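Local structure of NH(3)-dependent NAD(+) synthetase (Francisella tularensis subsp. holarctica LVS, 3FIU) at residues A[28-33]-A[134-139]; A[58-63]-A[85-90]; A[92-97]-A[118-123]. The protein belongs to the NAD synthase family of HUP-clan alpha/beta proteins and is modelled as a dimer with adenosine monophosphate, pyrophosphate, magnesium and sodium. One frame throughout, in Å; residues are numbered along the deposited sequence. Where two conformers were deposited one is given.

Interaction 1: residues A[28-33]-A[134-139]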
loop_
_atom_site.group_PDB
_atom_site.type_symbol
_atom_site.label_atom_id
_atom_site.label_comp_id
_atom_site.label_asym_id
_atom_site.label_seq_id
_atom_site.Cartn_x
_atom_site.Cartn_y
_atom_site.Cartn_z
ATOM N N PRO A 28 -2.554 1.621 -19.461
ATOM C CA PRO A 28 -3.007 0.438 -20.197
ATOM C C PRO A 28 -2.709 -0.872 -19.487
ATOM O O PRO A 28 -1.669 -0.998 -18.832
ATOM C CB PRO A 28 -2.166 0.495 -21.469
ATOM C CG PRO A 28 -0.869 1.050 -20.997
ATOM C CD PRO A 28 -1.232 2.076 -19.945
ATOM N N ALA A 29 -3.609 -1.847 -19.646
ATOM C CA ALA A 29 -3.416 -3.199 -19.103
ATOM C C ALA A 29 -4.185 -4.197 -19.965
ATOM O O ALA A 29 -5.059 -3.798 -20.727
ATOM C CB ALA A 29 -3.911 -3.285 -17.633
ATOM N N GLU A 30 -3.888 -5.485 -19.820
ATOM C CA GLU A 30 -4.573 -6.504 -20.614
ATOM C C GLU A 30 -5.870 -7.016 -19.928
ATOM O O GLU A 30 -6.781 -7.536 -20.592
ATOM C CB GLU A 30 -3.600 -7.646 -20.946
ATOM C CG GLU A 30 -2.480 -7.225 -21.920
ATOM C CD GLU A 30 -1.308 -8.208 -21.967
ATOM O OE1 GLU A 30 -1.512 -9.439 -21.792
ATOM O OE2 GLU A 30 -0.168 -7.736 -22.189
ATOM N N GLY A 31 -5.978 -6.829 -18.609
ATOM C CA GLY A 31 -7.087 -7.411 -17.847
ATOM C C GLY A 31 -6.933 -7.199 -16.349
ATOM O O GLY A 31 -6.267 -6.233 -15.898
ATOM N N PHE A 32 -7.488 -8.136 -15.590
ATOM C CA PHE A 32 -7.724 -7.960 -14.177
ATOM C C PHE A 32 -7.222 -9.118 -13.355
ATOM O O PHE A 32 -7.117 -10.262 -13.821
ATOM C CB PHE A 32 -9.241 -7.845 -13.921
ATOM C CG PHE A 32 -9.913 -6.751 -14.716
ATOM C CD1 PHE A 32 -10.655 -7.059 -15.863
ATOM C CD2 PHE A 32 -9.802 -5.413 -14.314
ATOM C CE1 PHE A 32 -11.262 -6.026 -16.610
ATOM C CE2 PHE A 32 -10.424 -4.380 -15.030
ATOM C CZ PHE A 32 -11.141 -4.696 -16.204
ATOM N N VAL A 33 -6.967 -8.812 -12.093
ATOM C CA VAL A 33 -6.784 -9.847 -11.094
ATOM C C VAL A 33 -7.538 -9.394 -9.840
ATOM O O VAL A 33 -7.654 -8.168 -9.559
ATOM C CB VAL A 33 -5.272 -10.165 -10.847
ATOM C CG1 VAL A 33 -4.527 -8.961 -10.267
ATOM C CG2 VAL A 33 -5.077 -11.435 -9.932
ATOM N N GLN A 134 3.364 -9.600 -13.416
ATOM C CA GLN A 134 3.801 -10.678 -14.303
ATOM C C GLN A 134 2.921 -10.815 -15.562
ATOM O O GLN A 134 3.430 -11.177 -16.618
ATOM C CB GLN A 134 3.883 -12.011 -13.562
ATOM C CG GLN A 134 4.388 -13.137 -14.445
ATOM C CD GLN A 134 4.895 -14.335 -13.672
ATOM O OE1 GLN A 134 5.151 -14.253 -12.466
ATOM N NE2 GLN A 134 5.052 -15.469 -14.374
ATOM N N TYR A 135 1.626 -10.515 -15.455
ATOM C CA TYR A 135 0.668 -10.756 -16.557
ATOM C C TYR A 135 0.010 -9.497 -17.102
ATOM O O TYR A 135 -1.012 -9.588 -17.791
ATOM C CB TYR A 135 -0.409 -11.784 -16.150
ATOM C CG TYR A 135 0.161 -13.168 -15.947
ATOM C CD1 TYR A 135 0.235 -14.073 -17.009
ATOM C CD2 TYR A 135 0.648 -13.563 -14.703
ATOM C CE1 TYR A 135 0.772 -15.344 -16.830
ATOM C CE2 TYR A 135 1.193 -14.833 -14.507
ATOM C CZ TYR A 135 1.247 -15.718 -15.583
ATOM O OH TYR A 135 1.791 -16.963 -15.411
ATOM N N ASN A 136 0.596 -8.336 -16.798
ATOM C CA ASN A 136 0.045 -7.010 -17.192
ATOM C C ASN A 136 -1.446 -6.839 -16.877
ATOM O O ASN A 136 -2.248 -6.519 -17.755
ATOM C CB ASN A 136 0.322 -6.678 -18.681
ATOM C CG ASN A 136 0.015 -5.215 -19.040
ATOM O OD1 ASN A 136 -0.465 -4.926 -20.142
ATOM N ND2 ASN A 136 0.281 -4.298 -18.115
ATOM N N ARG A 137 -1.816 -7.071 -15.621
ATOM C CA ARG A 137 -3.197 -6.878 -15.185
ATOM C C ARG A 137 -3.299 -5.691 -14.266
ATOM O O ARG A 137 -2.289 -5.243 -13.732
ATOM C CB ARG A 137 -3.702 -8.108 -14.403
ATOM C CG ARG A 137 -3.589 -9.446 -15.174
ATOM C CD ARG A 137 -4.465 -9.505 -16.438
ATOM N NE ARG A 137 -4.270 -10.786 -17.125
ATOM C CZ ARG A 137 -4.896 -11.918 -16.802
ATOM N NH1 ARG A 137 -5.814 -11.932 -15.824
ATOM N NH2 ARG A 137 -4.628 -13.039 -17.474
ATOM N N ILE A 138 -4.511 -5.195 -14.049
ATOM C CA ILE A 138 -4.726 -4.281 -12.924
ATOM C C ILE A 138 -5.472 -4.960 -11.777
ATOM O O ILE A 138 -6.249 -5.875 -12.016
ATOM C CB ILE A 138 -5.378 -2.950 -13.322
ATOM C CG1 ILE A 138 -6.725 -3.157 -14.051
ATOM C CG2 ILE A 138 -4.406 -2.172 -14.160
ATOM C CD1 ILE A 138 -7.497 -1.808 -14.263
ATOM N N VAL A 139 -5.216 -4.510 -10.545
ATOM C CA VAL A 139 -5.767 -5.143 -9.351
ATOM C C VAL A 139 -7.076 -4.467 -8.995
ATOM O O VAL A 139 -7.123 -3.255 -8.705
ATOM C CB VAL A 139 -4.786 -5.025 -8.131
ATOM C CG1 VAL A 139 -5.437 -5.613 -6.868
ATOM C CG2 VAL A 139 -3.484 -5.705 -8.443
HETATM O O HOH W 1 -2.645 -10.854 -19.393
#

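Interaction 2: residues A[58-63]-A[85-90]. With AMP (adenosine monophosphate), chain G.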
loop_
_atom_site.group_PDB
_atom_site.type_symbol
_atom_site.label_atom_id
_atom_site.label_comp_id
_atom_site.label_asym_id
_atom_site.label_seq_id
_atom_site.Cartn_x
_atom_site.Cartn_y
_atom_site.Cartn_z
ATOM N N ALA A 58 -8.572 -15.010 -10.745
ATOM C CA ALA A 58 -8.857 -14.943 -9.314
ATOM C C ALA A 58 -7.788 -15.630 -8.481
ATOM O O ALA A 58 -7.348 -16.727 -8.815
ATOM C CB ALA A 58 -10.218 -15.560 -9.002
ATOM N N LEU A 59 -7.385 -14.994 -7.384
ATOM C CA LEU A 59 -6.523 -15.644 -6.435
ATOM C C LEU A 59 -7.331 -15.977 -5.183
ATOM O O LEU A 59 -8.007 -15.127 -4.636
ATOM C CB LEU A 59 -5.318 -14.755 -6.078
ATOM C CG LEU A 59 -4.452 -14.270 -7.231
ATOM C CD1 LEU A 59 -3.180 -13.592 -6.651
ATOM C CD2 LEU A 59 -4.100 -15.454 -8.154
ATOM N N ILE A 60 -7.251 -17.227 -4.748
ATOM C CA ILE A 60 -7.747 -17.609 -3.431
ATOM C C ILE A 60 -6.566 -17.767 -2.503
ATOM O O ILE A 60 -5.642 -18.541 -2.772
ATOM C CB ILE A 60 -8.575 -18.888 -3.495
ATOM C CG1 ILE A 60 -9.744 -18.713 -4.465
ATOM C CG2 ILE A 60 -9.046 -19.351 -2.046
ATOM C CD1 ILE A 60 -10.543 -20.003 -4.670
ATOM N N LEU A 61 -6.610 -17.048 -1.379
ATOM C CA LEU A 61 -5.415 -16.853 -0.557
ATOM C C LEU A 61 -5.701 -17.123 0.912
ATOM O O LEU A 61 -5.612 -16.205 1.758
ATOM C CB LEU A 61 -4.862 -15.417 -0.766
ATOM C CG LEU A 61 -4.520 -15.129 -2.224
ATOM C CD1 LEU A 61 -4.226 -13.627 -2.476
ATOM C CD2 LEU A 61 -3.292 -15.978 -2.564
ATOM N N PRO A 62 -6.035 -18.384 1.236
ATOM C CA PRO A 62 -6.381 -18.672 2.628
ATOM C C PRO A 62 -5.206 -18.635 3.608
ATOM O O PRO A 62 -4.071 -18.990 3.266
ATOM C CB PRO A 62 -6.968 -20.083 2.551
ATOM C CG PRO A 62 -6.392 -20.685 1.322
ATOM C CD PRO A 62 -6.122 -19.582 0.370
ATOM N N SER A 63 -5.484 -18.229 4.839
ATOM C CA SER A 63 -4.571 -18.504 5.941
ATOM C C SER A 63 -5.228 -19.587 6.795
ATOM O O SER A 63 -6.359 -19.973 6.543
ATOM C CB SER A 63 -4.351 -17.252 6.766
ATOM O OG SER A 63 -5.572 -16.891 7.422
ATOM N N HIS A 85 -7.452 -19.259 -12.269
ATOM C CA HIS A 85 -7.393 -19.024 -10.831
ATOM C C HIS A 85 -6.279 -19.816 -10.183
ATOM O O HIS A 85 -5.821 -20.824 -10.726
ATOM C CB HIS A 85 -8.733 -19.458 -10.199
ATOM C CG HIS A 85 -9.013 -20.911 -10.402
ATOM N ND1 HIS A 85 -9.420 -21.426 -11.616
ATOM C CD2 HIS A 85 -8.861 -21.970 -9.573
ATOM C CE1 HIS A 85 -9.552 -22.735 -11.514
ATOM N NE2 HIS A 85 -9.226 -23.090 -10.283
ATOM N N TYR A 86 -5.858 -19.378 -9.009
ATOM C CA TYR A 86 -4.902 -20.123 -8.190
ATOM C C TYR A 86 -5.324 -20.055 -6.740
ATOM O O TYR A 86 -5.812 -19.012 -6.266
ATOM C CB TYR A 86 -3.488 -19.535 -8.356
ATOM C CG TYR A 86 -3.088 -19.503 -9.816
ATOM C CD1 TYR A 86 -3.434 -18.411 -10.629
ATOM C CD2 TYR A 86 -2.427 -20.586 -10.400
ATOM C CE1 TYR A 86 -3.128 -18.387 -11.961
ATOM C CE2 TYR A 86 -2.100 -20.566 -11.749
ATOM C CZ TYR A 86 -2.451 -19.465 -12.515
ATOM O OH TYR A 86 -2.164 -19.442 -13.852
ATOM N N THR A 87 -5.188 -21.179 -6.055
ATOM C CA THR A 87 -5.390 -21.254 -4.622
ATOM C C THR A 87 -4.055 -21.433 -3.943
ATOM O O THR A 87 -3.368 -22.464 -4.120
ATOM C CB THR A 87 -6.342 -22.398 -4.232
ATOM O OG1 THR A 87 -7.586 -22.272 -4.941
ATOM C CG2 THR A 87 -6.590 -22.377 -2.702
ATOM N N ILE A 88 -3.668 -20.440 -3.165
ATOM C CA ILE A 88 -2.339 -20.440 -2.527
ATOM C C ILE A 88 -2.455 -20.129 -1.039
ATOM O O ILE A 88 -2.958 -19.062 -0.666
ATOM C CB ILE A 88 -1.373 -19.436 -3.202
ATOM C CG1 ILE A 88 -1.172 -19.790 -4.676
ATOM C CG2 ILE A 88 -0.025 -19.368 -2.454
ATOM C CD1 ILE A 88 -0.622 -18.658 -5.507
ATOM N N SER A 89 -1.998 -21.052 -0.191
ATOM C CA SER A 89 -1.977 -20.761 1.244
ATOM C C SER A 89 -0.948 -19.672 1.523
ATOM O O SER A 89 0.203 -19.764 1.078
ATOM C CB SER A 89 -1.617 -21.978 2.077
ATOM O OG SER A 89 -1.613 -21.635 3.462
ATOM N N ILE A 90 -1.363 -18.660 2.292
ATOM C CA ILE A 90 -0.455 -17.594 2.679
ATOM C C ILE A 90 0.198 -17.936 3.994
ATOM O O ILE A 90 1.006 -17.151 4.524
ATOM C CB ILE A 90 -1.170 -16.183 2.729
ATOM C CG1 ILE A 90 -2.165 -16.106 3.908
ATOM C CG2 ILE A 90 -1.850 -15.916 1.400
ATOM C CD1 ILE A 90 -2.637 -14.695 4.233
HETATM P P AMP G . -13.236 -8.258 3.759
HETATM O O1P AMP G . -14.020 -7.042 3.302
HETATM O O2P AMP G . -12.171 -7.899 4.808
HETATM O O3P AMP G . -13.980 -9.503 4.093
HETATM O "O5'" AMP G . -12.268 -8.656 2.512
HETATM C "C5'" AMP G . -11.623 -7.604 1.764
HETATM C "C4'" AMP G . -11.052 -8.210 0.494
HETATM O "O4'" AMP G . -9.847 -8.939 0.759
HETATM C "C3'" AMP G . -11.963 -9.249 -0.147
HETATM O "O3'" AMP G . -12.964 -8.579 -0.899
HETATM C "C2'" AMP G . -10.982 -10.017 -1.028
HETATM O "O2'" AMP G . -10.770 -9.345 -2.289
HETATM C "C1'" AMP G . -9.700 -10.000 -0.191
HETATM N N9 AMP G . -9.620 -11.262 0.581
HETATM C C8 AMP G . -9.963 -11.458 1.882
HETATM N N7 AMP G . -9.771 -12.751 2.252
HETATM C C5 AMP G . -9.325 -13.402 1.151
HETATM C C6 AMP G . -8.907 -14.785 0.853
HETATM N N6 AMP G . -8.992 -15.749 1.799
HETATM N N1 AMP G . -8.480 -15.012 -0.403
HETATM C C2 AMP G . -8.414 -14.077 -1.372
HETATM N N3 AMP G . -8.761 -12.774 -1.174
HETATM C C4 AMP G . -9.209 -12.418 0.062
HETATM O O HOH W 2 -4.194 -21.800 4.682
#

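Interaction 3: residues A[92-97]-A[118-123]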
loop_
_atom_site.group_PDB
_atom_site.type_symbol
_atom_site.label_atom_id
_atom_site.label_comp_id
_atom_site.label_asym_id
_atom_site.label_seq_id
_atom_site.Cartn_x
_atom_site.Cartn_y
_atom_site.Cartn_z
ATOM N N PRO A 92 2.601 -20.200 5.062
ATOM C CA PRO A 92 4.087 -20.219 5.140
ATOM C C PRO A 92 4.727 -18.834 5.165
ATOM O O PRO A 92 5.603 -18.550 6.000
ATOM C CB PRO A 92 4.506 -20.957 3.849
ATOM C CG PRO A 92 3.342 -21.827 3.547
ATOM C CD PRO A 92 2.101 -21.056 3.968
ATOM N N ALA A 93 4.307 -17.980 4.242
ATOM C CA ALA A 93 4.807 -16.615 4.189
ATOM C C ALA A 93 4.422 -15.838 5.455
ATOM O O ALA A 93 5.266 -15.106 6.043
ATOM C CB ALA A 93 4.285 -15.931 2.951
ATOM N N TYR A 94 3.179 -16.019 5.905
ATOM C CA TYR A 94 2.719 -15.290 7.100
ATOM C C TYR A 94 3.547 -15.724 8.346
ATOM O O TYR A 94 3.991 -14.889 9.135
ATOM C CB TYR A 94 1.184 -15.435 7.336
ATOM C CG TYR A 94 0.810 -14.849 8.662
ATOM C CD1 TYR A 94 0.544 -15.672 9.766
ATOM C CD2 TYR A 94 0.850 -13.468 8.861
ATOM C CE1 TYR A 94 0.283 -15.113 11.013
ATOM C CE2 TYR A 94 0.594 -12.912 10.100
ATOM C CZ TYR A 94 0.310 -13.739 11.169
ATOM O OH TYR A 94 0.057 -13.150 12.398
ATOM N N GLU A 95 3.758 -17.027 8.512
ATOM C CA GLU A 95 4.519 -17.538 9.657
ATOM C C GLU A 95 5.972 -17.048 9.653
ATOM O O GLU A 95 6.493 -16.667 10.701
ATOM C CB GLU A 95 4.409 -19.067 9.755
ATOM C CG GLU A 95 3.108 -19.548 10.403
ATOM C CD GLU A 95 3.257 -19.737 11.894
ATOM O OE1 GLU A 95 2.761 -18.884 12.663
ATOM O OE2 GLU A 95 3.913 -20.729 12.289
ATOM N N ALA A 96 6.601 -17.015 8.478
ATOM C CA ALA A 96 7.982 -16.503 8.401
ATOM C C ALA A 96 7.948 -15.016 8.791
ATOM O O ALA A 96 8.773 -14.526 9.581
ATOM C CB ALA A 96 8.551 -16.689 6.994
ATOM N N PHE A 97 6.965 -14.299 8.277
ATOM C CA PHE A 97 6.902 -12.876 8.598
ATOM C C PHE A 97 6.685 -12.681 10.110
ATOM O O PHE A 97 7.448 -11.974 10.789
ATOM C CB PHE A 97 5.809 -12.170 7.797
ATOM C CG PHE A 97 5.636 -10.732 8.180
ATOM C CD1 PHE A 97 6.537 -9.745 7.721
ATOM C CD2 PHE A 97 4.604 -10.362 9.041
ATOM C CE1 PHE A 97 6.370 -8.378 8.086
ATOM C CE2 PHE A 97 4.433 -9.026 9.424
ATOM C CZ PHE A 97 5.318 -8.023 8.934
ATOM N N ASN A 118 -4.057 -7.468 9.686
ATOM C CA ASN A 118 -3.490 -6.474 8.768
ATOM C C ASN A 118 -2.305 -7.018 7.960
ATOM O O ASN A 118 -2.165 -6.708 6.772
ATOM C CB ASN A 118 -3.065 -5.226 9.524
ATOM C CG ASN A 118 -4.242 -4.354 9.945
ATOM O OD1 ASN A 118 -5.350 -4.472 9.422
ATOM N ND2 ASN A 118 -3.993 -3.465 10.889
ATOM N N ALA A 119 -1.441 -7.793 8.613
ATOM C CA ALA A 119 -0.306 -8.425 7.918
ATOM C C ALA A 119 -0.801 -9.375 6.833
ATOM O O ALA A 119 -0.265 -9.402 5.717
ATOM C CB ALA A 119 0.544 -9.190 8.888
ATOM N N GLN A 120 -1.832 -10.160 7.152
ATOM C CA GLN A 120 -2.361 -11.096 6.143
ATOM C C GLN A 120 -2.971 -10.347 4.978
ATOM O O GLN A 120 -2.827 -10.769 3.831
ATOM C CB GLN A 120 -3.333 -12.106 6.745
ATOM C CG GLN A 120 -2.664 -12.985 7.781
ATOM C CD GLN A 120 -3.570 -14.027 8.429
ATOM O OE1 GLN A 120 -3.086 -14.950 9.105
ATOM N NE2 GLN A 120 -4.852 -13.896 8.239
ATOM N N ALA A 121 -3.641 -9.227 5.243
ATOM C CA ALA A 121 -4.235 -8.461 4.136
ATOM C C ALA A 121 -3.163 -7.885 3.203
ATOM O O ALA A 121 -3.345 -7.817 2.016
ATOM C CB ALA A 121 -5.104 -7.319 4.679
ATOM N N ARG A 122 -2.040 -7.469 3.769
ATOM C CA ARG A 122 -0.952 -6.917 2.999
ATOM C C ARG A 122 -0.217 -8.034 2.237
ATOM O O ARG A 122 0.245 -7.808 1.147
ATOM C CB ARG A 122 0.006 -6.198 3.945
ATOM C CG ARG A 122 -0.673 -4.934 4.543
ATOM C CD ARG A 122 0.223 -4.238 5.563
ATOM N NE ARG A 122 -0.515 -3.054 6.044
ATOM C CZ ARG A 122 -0.715 -2.729 7.312
ATOM N NH1 ARG A 122 -0.132 -3.429 8.282
ATOM N NH2 ARG A 122 -1.463 -1.648 7.599
ATOM N N LEU A 123 -0.105 -9.212 2.825
ATOM C CA LEU A 123 0.383 -10.353 2.040
ATOM C C LEU A 123 -0.484 -10.610 0.803
ATOM O O LEU A 123 0.033 -10.836 -0.305
ATOM C CB LEU A 123 0.445 -11.623 2.874
ATOM C CG LEU A 123 1.676 -11.801 3.747
ATOM C CD1 LEU A 123 1.498 -13.070 4.549
ATOM C CD2 LEU A 123 2.949 -11.862 2.886
#

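Interaction 1: residues A[28-33]-A[134-139]
Arg137 reaches across to the backbone of Phe32 where strands 31-35 and 137-139 pair in parallel at one border of the chain's sheet. Its side chain is bent at CB-CG (chi2 -64°), which lays CD against the Gly31-Phe32 peptide, 3.4 Å from Gly31 C, and NH1 donates a hydrogen bond to Phe32 O at 2.9 Å. That oxygen lies in the guanidinium plane, although the N-H comes in tilted from the carbonyl plane. The main chains are hydrogen-bonded from Ile138 N to Gly31 O at 2.8 Å and from Val33 N to Ile138 O at 3.0 Å, and Glu30 N donates to Asn136 O end-on at 2.8 Å. Phe32 and Ile138 lie alongside each other on one face, CD2 to CG1 3.8 Å, and Val33 and Val139 do the same on the other. Further out, Leu20 and Cys24 of helix 9-25 pack on Phe32, and Thr57 OG1 is a second partner of Arg137 NH1. A water accepts from Arg137 NE and donates to Glu30 OE1 and Tyr135 O. With Glu30 OE1 and Arg137 NE 5.6 Å apart, this water, not a direct salt bridge, links the two charges, while the buried Gly31 N lacks a partner.

Interaction 2: residues A[58-63]-A[85-90]
Ala58 and Tyr86 share one of the parallel backbone hydrogen bonds in the beta-alpha-beta unit formed by strand 56-60, helix 68-81 and strand 84-87. Tyr86 N donates to Ala58 O (3.0 Å), Ile60 N to Tyr86 O (2.7 Å) and Ile88 N to Ile60 O (2.8 Å). Pro62 has no N-H for Ile88 O; the Leu61 CA-H still points at that oxygen, and Pro62 CD lies 3.4 Å from it. Pairing then resumes with Ile90 N on Pro62 O (2.9 Å), an oxygen that also takes a weak bond from a water shared with Ser89 OG. Ser89 OG itself caps Gln91 N at the start of helix 91-100. On the opposite border of strand 56-60, Leu59 bonds through its backbone to Ile34 and Leu36. Past the strand, Leu61 O accepts from Arg124 NE of helix 113-135. Leu59 CD2 sits at the edge of the Tyr86 ring. Ile90 has CG1 between its backbone N and carbonyl carbon (chi1 70°), against Ser63 CB, which leaves CG2 anti to the carbonyl carbon and 3.7 Å from Leu61 CB. Leu61 N donates to N1 of adenosine monophosphate at 2.9 Å, with 149° at the hydrogen.

Interaction 3: residues A[92-97]-A[118-123]
Two helices of the dimer-forming side of this alpha/beta fold, the short helix 91-100 and the long helix 113-135, pack here at a steep angle, their segment axes 10.4 Å apart at closest approach and running at 129° to each other. The centre of the contact is Tyr94. With CG anti to the backbone N (chi1 172°), its ring swings out toward the long helix and is met over a face and at its edge. Gln120 comes over one face: its CG makes a CH-pi contact 4.1 Å from the ring centroid, and its extended chain then brings OE1 above the middle of the ring, 3.7 Å from the plane. The amide stands almost perpendicular to the ring, so the oxygen end rather than the flat of the group is turned to the aromatic face. Ala119 CB, by contrast, lies in the ring plane at the edge, 3.9 Å from Tyr94 CE2. The same methyl is also 3.9 Å from Phe97 CE2, so one small residue sits between two aromatic side chains a helical turn apart. Leu123, one turn on from Ala119, pushes CD1 in close to the backbone of helix 91-100, 3.6 Å from Tyr94 CA, with Tyr94 CB and Ala93 next to it. The joint is apolar apart from the glutamine amide and is buried throughout. The second subunit also packs here: its Tyr127 meets the Phe97 ring, and its Met126 packs on Phe97 and Leu123. Toward the sheet, Gln120 rests on Ser63 and Asn65, in the loop that follows strand 56-60.

In the fold
From the N terminus, strand 31-35 is the first partner to appear, but interaction 1 closes only when the chain returns at 137-139, about a hundred residues later. Inside that long loop lie the other two contacts, one after the other: interaction 2 closes the beta-alpha-beta unit, and interaction 3 then folds helix 91-100 onto helix 113-135, which leads straight into the last strand of the sheet. Interactions 1 and 2 share the sheet, touching through Val33 and Leu59 of adjacent strands. Interactions 2 and 3 meet where Ile90 and Ser63 pack on Gln120, tying the loops at the C-terminal ends of strands 56-60 and 84-87 to the helices. All three also touch the second subunit.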